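Local coordinates for putative peptidoglycan-binding/hydrolysing protein (Peptoclostridium difficile, PDB 5TV7) that probably binds bacterial cell-wall peptidoglycan, and may help to hydrolyse it, and holds a glutamine hydroxamate molecule in this crystal structure, at residues Y29-E34 and M70-S75; S23-G28 and S81-Y86. One frame throughout, in Å; residues are numbered along the deposited sequence.

Contact 1 of 2, residues Y29-E34 and M70-S75; sequences YIYTYE and MNEDNS
The hydroxyl of Tyr31 donates a hydrogen bond to the carboxylate of Glu72, with Tyr31 OH 2.6 Å from Glu72 OE1. The bond reaches OE1 from its anti side and is tilted 20° out of the carboxylate plane. Glu72 gets there by an extended chain, with CG opposite the backbone N (chi1 -179°). The backbone O of Asp73 lies in the plane of the Tyr31 ring at its edge, 3.4 Å from Tyr31 OH.

Asn74 packs on the second tyrosine. Its CB sits over one face of the Tyr29 ring, 3.8 Å from the centroid, in a CH-pi contact. The Asn74 amide continues the stack, its plane 26° from that of the ring, and Asn74 ND2 lies 3.4 Å from Tyr29 OH. Tyr79 meets this ring edge-to-face.

Tyr31 is buried and also touches Val63, Ala36 and Pro37. Glu72 shares Val63 and Pro37 with it. This is a surface contact in the putative peptidoglycan-binding domain: tyrosines of strand 26-32 reach past strand 60-64 to the loop that leads to strand 78-87.

Contact 2 of 2, residues S23-G28 and S81-Y86; sequences SFTLSG and SYTVSY
Strand 26-28 runs antiparallel to strand 81-86, at 165°, and Leu26 and Tyr82 form a hydrogen-bonded pair. Leu26 N donates to Tyr82 O, and Tyr82 N to Leu26 O, each at 2.8 Å.

Ser27 and Ser81 are the next, non-hydrogen-bonded pair. Their side chains share one face of the sheet. Their hydroxyls are hydrogen-bonded, Ser27 OG to Ser81 OG 3.1 Å, and either could be the donor. Ser81 OG points opposite its backbone N (chi1 -178°), which carries it across to Ser27. Thr25 and Thr83 lie side by side, with OG1 of Thr25 3.6 Å from CG2 of Thr83. Toward Phe24 the direct pairing gives way to a water. It donates to Phe24 O at 2.6 Å and accepts from Val84 N at 2.8 Å.

Leu26 and Tyr82 point to the other face. There Leu26 packs on Ile123, Thr126 and Leu127 of helix 116-127, and the Tyr82 ring meets Phe62 edge-to-face. On the far side of strand 81-86 lies strand 92-96, where Thr83 and Ser85 make backbone hydrogen bonds with Met96 and Thr94. Val84 reaches helices 116-127 and 163-173.

Both contacts use strand 26-32, at successive places along it. Contact 2 joins its start to the neighbouring strand 78-87, and contact 1 joins its later part to the loop that precedes that strand. Contact 2 is partly buried and lies nearer the middle of the chain, its centre about 11 Å from the chain's centre against 17 Å for contact 1. Main-chain bonds, a serine pair and a water hold contact 2. Contact 1 is a surface contact made largely by side chains, with a single phenol-carboxylate bond and a ring packed on an asparagine. Their segments also touch, with Ile30 CD1 3.7 Å from Tyr82 OH.

Contact 1 of 2, residues Y29-E34 and M70-S75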
ATOM      1  N   TYR A  29      -9.894   7.237  -3.626  1.00 43.85           N
ATOM      2  CA  TYR A  29     -10.095   7.237  -5.070  1.00 45.56           C
ATOM      3  C   TYR A  29      -8.873   6.743  -5.843  1.00 45.03           C
ATOM      4  O   TYR A  29      -7.728   7.040  -5.482  1.00 42.38           O
ATOM      5  CB  TYR A  29     -10.485   8.649  -5.528  1.00 49.01           C
ATOM      6  CG  TYR A  29     -11.835   9.064  -4.993  1.00 51.90           C
ATOM      7  CD1 TYR A  29     -11.965   9.617  -3.716  1.00 52.13           C
ATOM      8  CD2 TYR A  29     -12.991   8.862  -5.743  1.00 55.21           C
ATOM      9  CE1 TYR A  29     -13.209   9.973  -3.216  1.00 55.15           C
ATOM     10  CE2 TYR A  29     -14.240   9.214  -5.250  1.00 58.44           C
ATOM     11  CZ  TYR A  29     -14.342   9.770  -3.987  1.00 58.09           C
ATOM     12  OH  TYR A  29     -15.578  10.113  -3.501  1.00 63.33           O
ATOM     13  N   ILE A  30      -9.131   5.974  -6.899  1.00 46.51           N
ATOM     14  CA  ILE A  30      -8.092   5.465  -7.780  1.00 46.58           C
ATOM     15  C   ILE A  30      -7.987   6.432  -8.942  1.00 49.70           C
ATOM     16  O   ILE A  30      -8.990   6.776  -9.566  1.00 53.33           O
ATOM     17  CB  ILE A  30      -8.426   4.066  -8.346  1.00 48.29           C
ATOM     18  CG1 ILE A  30      -8.646   3.056  -7.215  1.00 46.19           C
ATOM     19  CG2 ILE A  30      -7.306   3.582  -9.272  1.00 48.55           C
ATOM     20  CD1 ILE A  30      -9.104   1.690  -7.701  1.00 47.72           C
ATOM     21  N   TYR A  31      -6.767   6.871  -9.218  1.00 49.92           N
ATOM     22  CA  TYR A  31      -6.476   7.780 -10.312  1.00 51.82           C
ATOM     23  C   TYR A  31      -5.424   7.157 -11.195  1.00 52.13           C
ATOM     24  O   TYR A  31      -4.689   6.269 -10.768  1.00 49.00           O
ATOM     25  CB  TYR A  31      -5.866   9.081  -9.774  1.00 51.85           C
ATOM     26  CG  TYR A  31      -6.787   9.926  -8.941  1.00 52.68           C
ATOM     27  CD1 TYR A  31      -7.644  10.846  -9.546  1.00 56.01           C
ATOM     28  CD2 TYR A  31      -6.795   9.829  -7.548  1.00 49.59           C
ATOM     29  CE1 TYR A  31      -8.490  11.638  -8.791  1.00 57.21           C
ATOM     30  CE2 TYR A  31      -7.642  10.618  -6.787  1.00 51.07           C
ATOM     31  CZ  TYR A  31      -8.488  11.515  -7.414  1.00 54.79           C
ATOM     32  OH  TYR A  31      -9.336  12.301  -6.680  1.00 58.52           O
ATOM     33  N   THR A  32      -5.366   7.617 -12.436  1.00 55.20           N
ATOM     34  CA  THR A  32      -4.291   7.249 -13.326  1.00 56.17           C
ATOM     35  C   THR A  32      -3.282   8.371 -13.092  1.00 56.69           C
ATOM     36  O   THR A  32      -3.661   9.466 -12.638  1.00 56.10           O
ATOM     37  CB  THR A  32      -4.719   7.229 -14.800  1.00 60.58           C
ATOM     38  OG1 THR A  32      -5.254   8.506 -15.153  1.00 63.20           O
ATOM     39  CG2 THR A  32      -5.773   6.148 -15.043  1.00 61.79           C
ATOM     40  N   TYR A  33      -2.012   8.109 -13.388  1.00 56.29           N
ATOM     41  CA  TYR A  33      -0.966   9.110 -13.207  1.00 58.00           C
ATOM     42  C   TYR A  33      -1.315  10.426 -13.922  1.00 62.58           C
ATOM     43  O   TYR A  33      -1.165  11.502 -13.345  1.00 62.35           O
ATOM     44  CB  TYR A  33       0.388   8.553 -13.663  1.00 58.88           C
ATOM     45  CG  TYR A  33       1.536   9.539 -13.618  1.00 60.58           C
ATOM     46  CD1 TYR A  33       1.928  10.126 -12.418  1.00 59.63           C
ATOM     47  CD2 TYR A  33       2.263   9.847 -14.769  1.00 64.93           C
ATOM     48  CE1 TYR A  33       2.988  11.018 -12.370  1.00 62.26           C
ATOM     49  CE2 TYR A  33       3.325  10.740 -14.735  1.00 66.52           C
ATOM     50  CZ  TYR A  33       3.687  11.320 -13.534  1.00 65.51           C
ATOM     51  OH  TYR A  33       4.743  12.199 -13.496  1.00 68.67           O
ATOM     52  N   GLU A  34      -1.816  10.338 -15.151  1.00 66.38           N
ATOM     53  CA  GLU A  34      -2.180  11.558 -15.882  1.00 71.34           C
ATOM     54  C   GLU A  34      -3.392  12.287 -15.276  1.00 70.85           C
ATOM     55  O   GLU A  34      -3.463  13.511 -15.341  1.00 73.38           O
ATOM     56  CB  GLU A  34      -2.372  11.294 -17.381  1.00 76.97           C
ATOM     57  CG  GLU A  34      -3.450  10.289 -17.754  1.00 79.32           C
ATOM     58  CD  GLU A  34      -3.653  10.185 -19.259  1.00 85.97           C
ATOM     59  OE1 GLU A  34      -3.082  11.008 -20.013  1.00 90.15           O
ATOM     60  OE2 GLU A  34      -4.399   9.283 -19.692  1.00 90.22           O
HETATM   61  N   MSE A  70      -5.511  19.604  -0.733  1.00112.53           N
HETATM   62  CA  MSE A  70      -6.239  20.870  -0.587  1.00121.98           C
HETATM   63  C   MSE A  70      -7.376  21.024  -1.566  1.00122.99           C
HETATM   64  O   MSE A  70      -8.506  21.312  -1.156  1.00125.65           O
HETATM   65  CB  MSE A  70      -5.261  22.048  -0.702  1.00130.24           C
HETATM   66  CG  MSE A  70      -5.541  23.112   0.359  1.00140.16           C
HETATM   67 SE   MSE A  70      -4.844  22.539   2.113  1.00144.25          SE
HETATM   68  CE  MSE A  70      -3.176  23.590   2.157  1.00146.23           C
ATOM     69  N   ASN A  71      -7.094  20.832  -2.855  1.00119.90           N
ATOM     70  CA  ASN A  71      -8.101  20.993  -3.913  1.00121.80           C
ATOM     71  C   ASN A  71      -8.161  19.772  -4.832  1.00116.17           C
ATOM     72  O   ASN A  71      -7.746  19.831  -5.990  1.00115.98           O
ATOM     73  CB  ASN A  71      -7.800  22.257  -4.731  1.00127.54           C
ATOM     74  CG  ASN A  71      -7.839  23.523  -3.891  1.00134.31           C
ATOM     75  OD1 ASN A  71      -8.643  23.652  -2.967  1.00136.12           O
ATOM     76  ND2 ASN A  71      -6.980  24.478  -4.228  1.00139.08           N
ATOM     77  N   GLU A  72      -8.690  18.671  -4.299  1.00109.42           N
ATOM     78  CA  GLU A  72      -8.835  17.414  -5.036  1.00105.63           C
ATOM     79  C   GLU A  72     -10.248  17.294  -5.603  1.00104.55           C
ATOM     80  O   GLU A  72     -11.226  17.483  -4.873  1.00104.89           O
ATOM     81  CB  GLU A  72      -8.579  16.224  -4.098  1.00102.26           C
ATOM     82  CG  GLU A  72      -8.677  14.844  -4.756  1.00 99.67           C
ATOM     83  CD  GLU A  72      -8.622  13.689  -3.759  1.00 97.09           C
ATOM     84  OE1 GLU A  72      -8.521  12.523  -4.202  1.00 90.30           O
ATOM     85  OE2 GLU A  72      -8.677  13.937  -2.533  1.00 98.99           O
ATOM     86  N   ASP A  73     -10.358  16.995  -6.900  1.00103.36           N
ATOM     87  CA  ASP A  73     -11.668  16.753  -7.509  1.00102.81           C
ATOM     88  C   ASP A  73     -11.765  15.240  -7.749  1.00 96.79           C
ATOM     89  O   ASP A  73     -10.951  14.640  -8.461  1.00 89.82           O
ATOM     90  CB  ASP A  73     -11.930  17.597  -8.780  1.00106.82           C
ATOM     91  CG  ASP A  73     -11.057  17.204  -9.966  1.00108.92           C
ATOM     92  OD1 ASP A  73      -9.886  16.808  -9.769  1.00110.94           O
ATOM     93  OD2 ASP A  73     -11.551  17.321 -11.109  1.00108.06           O
ATOM     94  N   ASN A  74     -12.756  14.634  -7.110  1.00 95.83           N
ATOM     95  CA  ASN A  74     -12.962  13.193  -7.171  1.00 92.48           C
ATOM     96  C   ASN A  74     -13.503  12.724  -8.524  1.00 92.65           C
ATOM     97  O   ASN A  74     -13.409  11.537  -8.841  1.00 90.64           O
ATOM     98  CB  ASN A  74     -13.923  12.782  -6.059  1.00 92.13           C
ATOM     99  CG  ASN A  74     -13.514  13.330  -4.701  1.00 94.48           C
ATOM    100  OD1 ASN A  74     -12.390  13.811  -4.522  1.00 94.99           O
ATOM    101  ND2 ASN A  74     -14.431  13.277  -3.743  1.00 95.56           N
ATOM    102  N   SER A  75     -14.054  13.653  -9.314  1.00 93.40           N
ATOM    103  CA  SER A  75     -14.615  13.333 -10.638  1.00 94.07           C
ATOM    104  C   SER A  75     -13.627  12.618 -11.569  1.00 91.82           C
ATOM    105  O   SER A  75     -14.026  11.739 -12.336  1.00 93.53           O
ATOM    106  CB  SER A  75     -15.155  14.602 -11.324  1.00 97.48           C
ATOM    107  OG  SER A  75     -14.134  15.568 -11.519  1.00 99.16           O
TER

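Contact 2 of 2, residues S23-G28 and S81-Y86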
ATOM      1  N   SER A  23     -12.258   1.565  11.150  1.00 62.85           N
ATOM      2  CA  SER A  23     -10.821   1.798  11.079  1.00 58.31           C
ATOM      3  C   SER A  23     -10.072   0.700  10.312  1.00 52.51           C
ATOM      4  O   SER A  23      -8.889   0.871  10.010  1.00 51.15           O
ATOM      5  CB  SER A  23     -10.225   1.964  12.476  1.00 61.11           C
ATOM      6  OG  SER A  23     -10.436   0.806  13.254  1.00 65.17           O
ATOM      7  N   PHE A  24     -10.743  -0.416  10.001  1.00 48.57           N
ATOM      8  CA  PHE A  24     -10.110  -1.498   9.218  1.00 45.31           C
ATOM      9  C   PHE A  24     -10.405  -1.400   7.708  1.00 43.71           C
ATOM     10  O   PHE A  24      -9.955  -2.232   6.923  1.00 42.15           O
ATOM     11  CB  PHE A  24     -10.513  -2.862   9.757  1.00 45.44           C
ATOM     12  CG  PHE A  24      -9.978  -3.147  11.130  1.00 46.16           C
ATOM     13  CD1 PHE A  24      -8.725  -3.725  11.295  1.00 44.61           C
ATOM     14  CD2 PHE A  24     -10.725  -2.851  12.264  1.00 47.95           C
ATOM     15  CE1 PHE A  24      -8.225  -3.998  12.561  1.00 45.50           C
ATOM     16  CE2 PHE A  24     -10.229  -3.124  13.535  1.00 48.67           C
ATOM     17  CZ  PHE A  24      -8.982  -3.705  13.682  1.00 46.84           C
ATOM     18  N   THR A  25     -11.141  -0.369   7.310  1.00 43.63           N
ATOM     19  CA  THR A  25     -11.484  -0.149   5.912  1.00 42.83           C
ATOM     20  C   THR A  25     -10.682   1.019   5.367  1.00 41.12           C
ATOM     21  O   THR A  25     -10.586   2.041   6.021  1.00 43.29           O
ATOM     22  CB  THR A  25     -12.988   0.145   5.786  1.00 44.37           C
ATOM     23  OG1 THR A  25     -13.719  -0.983   6.271  1.00 46.31           O
ATOM     24  CG2 THR A  25     -13.388   0.437   4.344  1.00 44.73           C
ATOM     25  N   LEU A  26     -10.092   0.865   4.178  1.00 39.27           N
ATOM     26  CA  LEU A  26      -9.336   1.955   3.563  1.00 38.15           C
ATOM     27  C   LEU A  26     -10.056   2.417   2.305  1.00 39.08           C
ATOM     28  O   LEU A  26     -10.061   1.723   1.283  1.00 38.97           O
ATOM     29  CB  LEU A  26      -7.890   1.551   3.233  1.00 35.59           C
ATOM     30  CG  LEU A  26      -6.997   2.735   2.843  1.00 35.40           C
ATOM     31  CD1 LEU A  26      -6.739   3.663   4.038  1.00 35.95           C
ATOM     32  CD2 LEU A  26      -5.679   2.250   2.262  1.00 34.57           C
ATOM     33  N   SER A  27     -10.640   3.607   2.385  1.00 40.37           N
ATOM     34  CA  SER A  27     -11.397   4.176   1.294  1.00 42.88           C
ATOM     35  C   SER A  27     -10.711   5.368   0.682  1.00 41.02           C
ATOM     36  O   SER A  27      -9.972   6.074   1.348  1.00 41.53           O
ATOM     37  CB  SER A  27     -12.778   4.583   1.796  1.00 46.76           C
ATOM     38  OG  SER A  27     -13.477   3.437   2.243  1.00 50.09           O
ATOM     39  N   GLY A  28     -10.997   5.599  -0.593  1.00 41.56           N
ATOM     40  CA  GLY A  28     -10.391   6.694  -1.329  1.00 41.67           C
ATOM     41  C   GLY A  28     -10.687   6.561  -2.803  1.00 43.69           C
ATOM     42  O   GLY A  28     -11.612   5.842  -3.191  1.00 44.71           O
ATOM     43  N   SER A  81     -12.885   0.942  -1.892  1.00 41.07           N
ATOM     44  CA  SER A  81     -12.881   0.688  -0.460  1.00 42.02           C
ATOM     45  C   SER A  81     -12.232  -0.687  -0.210  1.00 39.84           C
ATOM     46  O   SER A  81     -12.758  -1.710  -0.643  1.00 39.54           O
ATOM     47  CB  SER A  81     -14.323   0.732   0.041  1.00 44.31           C
ATOM     48  OG  SER A  81     -14.395   0.537   1.433  1.00 47.06           O
ATOM     49  N   TYR A  82     -11.085  -0.702   0.472  1.00 38.33           N
ATOM     50  CA  TYR A  82     -10.339  -1.945   0.711  1.00 36.16           C
ATOM     51  C   TYR A  82     -10.390  -2.444   2.137  1.00 35.44           C
ATOM     52  O   TYR A  82     -10.293  -1.662   3.085  1.00 34.64           O
ATOM     53  CB  TYR A  82      -8.853  -1.762   0.380  1.00 36.09           C
ATOM     54  CG  TYR A  82      -8.546  -1.362  -1.035  1.00 37.34           C
ATOM     55  CD1 TYR A  82      -8.609  -2.284  -2.065  1.00 37.46           C
ATOM     56  CD2 TYR A  82      -8.131  -0.067  -1.338  1.00 40.18           C
ATOM     57  CE1 TYR A  82      -8.298  -1.930  -3.370  1.00 38.65           C
ATOM     58  CE2 TYR A  82      -7.821   0.303  -2.645  1.00 40.56           C
ATOM     59  CZ  TYR A  82      -7.907  -0.634  -3.655  1.00 40.97           C
ATOM     60  OH  TYR A  82      -7.605  -0.276  -4.948  1.00 42.74           O
ATOM     61  N   THR A  83     -10.482  -3.761   2.271  1.00 34.15           N
ATOM     62  CA  THR A  83     -10.410  -4.457   3.556  1.00 35.16           C
ATOM     63  C   THR A  83      -9.401  -5.592   3.362  1.00 34.36           C
ATOM     64  O   THR A  83      -9.038  -5.911   2.238  1.00 34.17           O
ATOM     65  CB  THR A  83     -11.763  -5.002   4.010  1.00 37.59           C
ATOM     66  OG1 THR A  83     -12.332  -5.794   2.966  1.00 38.28           O
ATOM     67  CG2 THR A  83     -12.719  -3.858   4.343  1.00 40.77           C
ATOM     68  N   VAL A  84      -8.974  -6.215   4.453  1.00 34.93           N
ATOM     69  CA  VAL A  84      -7.924  -7.214   4.409  1.00 33.83           C
ATOM     70  C   VAL A  84      -8.341  -8.512   5.059  1.00 35.47           C
ATOM     71  O   VAL A  84      -8.925  -8.511   6.142  1.00 36.08           O
ATOM     72  CB  VAL A  84      -6.673  -6.701   5.173  1.00 34.48           C
ATOM     73  CG1 VAL A  84      -5.562  -7.744   5.160  1.00 34.04           C
ATOM     74  CG2 VAL A  84      -6.176  -5.394   4.578  1.00 32.72           C
ATOM     75  N   SER A  85      -8.011  -9.615   4.394  1.00 33.79           N
ATOM     76  CA  SER A  85      -8.276 -10.943   4.906  1.00 34.92           C
ATOM     77  C   SER A  85      -6.959 -11.694   4.871  1.00 34.79           C
ATOM     78  O   SER A  85      -6.333 -11.817   3.816  1.00 33.26           O
ATOM     79  CB  SER A  85      -9.289 -11.685   4.044  1.00 36.02           C
ATOM     80  OG  SER A  85      -9.521 -12.971   4.598  1.00 37.24           O
ATOM     81  N   TYR A  86      -6.526 -12.165   6.028  1.00 35.14           N
ATOM     82  CA  TYR A  86      -5.279 -12.878   6.116  1.00 35.31           C
ATOM     83  C   TYR A  86      -5.567 -14.313   6.482  1.00 37.01           C
ATOM     84  O   TYR A  86      -6.099 -14.589   7.540  1.00 38.64           O
ATOM     85  CB  TYR A  86      -4.341 -12.177   7.116  1.00 34.76           C
ATOM     86  CG  TYR A  86      -3.076 -12.930   7.491  1.00 35.10           C
ATOM     87  CD1 TYR A  86      -2.379 -13.685   6.555  1.00 34.61           C
ATOM     88  CD2 TYR A  86      -2.514 -12.794   8.769  1.00 36.38           C
ATOM     89  CE1 TYR A  86      -1.215 -14.355   6.894  1.00 35.20           C
ATOM     90  CE2 TYR A  86      -1.334 -13.451   9.110  1.00 36.43           C
ATOM     91  CZ  TYR A  86      -0.698 -14.235   8.169  1.00 35.12           C
ATOM     92  OH  TYR A  86       0.471 -14.883   8.470  1.00 35.37           O
TER
HETATM   93  O   HOH W   1      -9.328  -4.793   6.852  1.00 34.03           O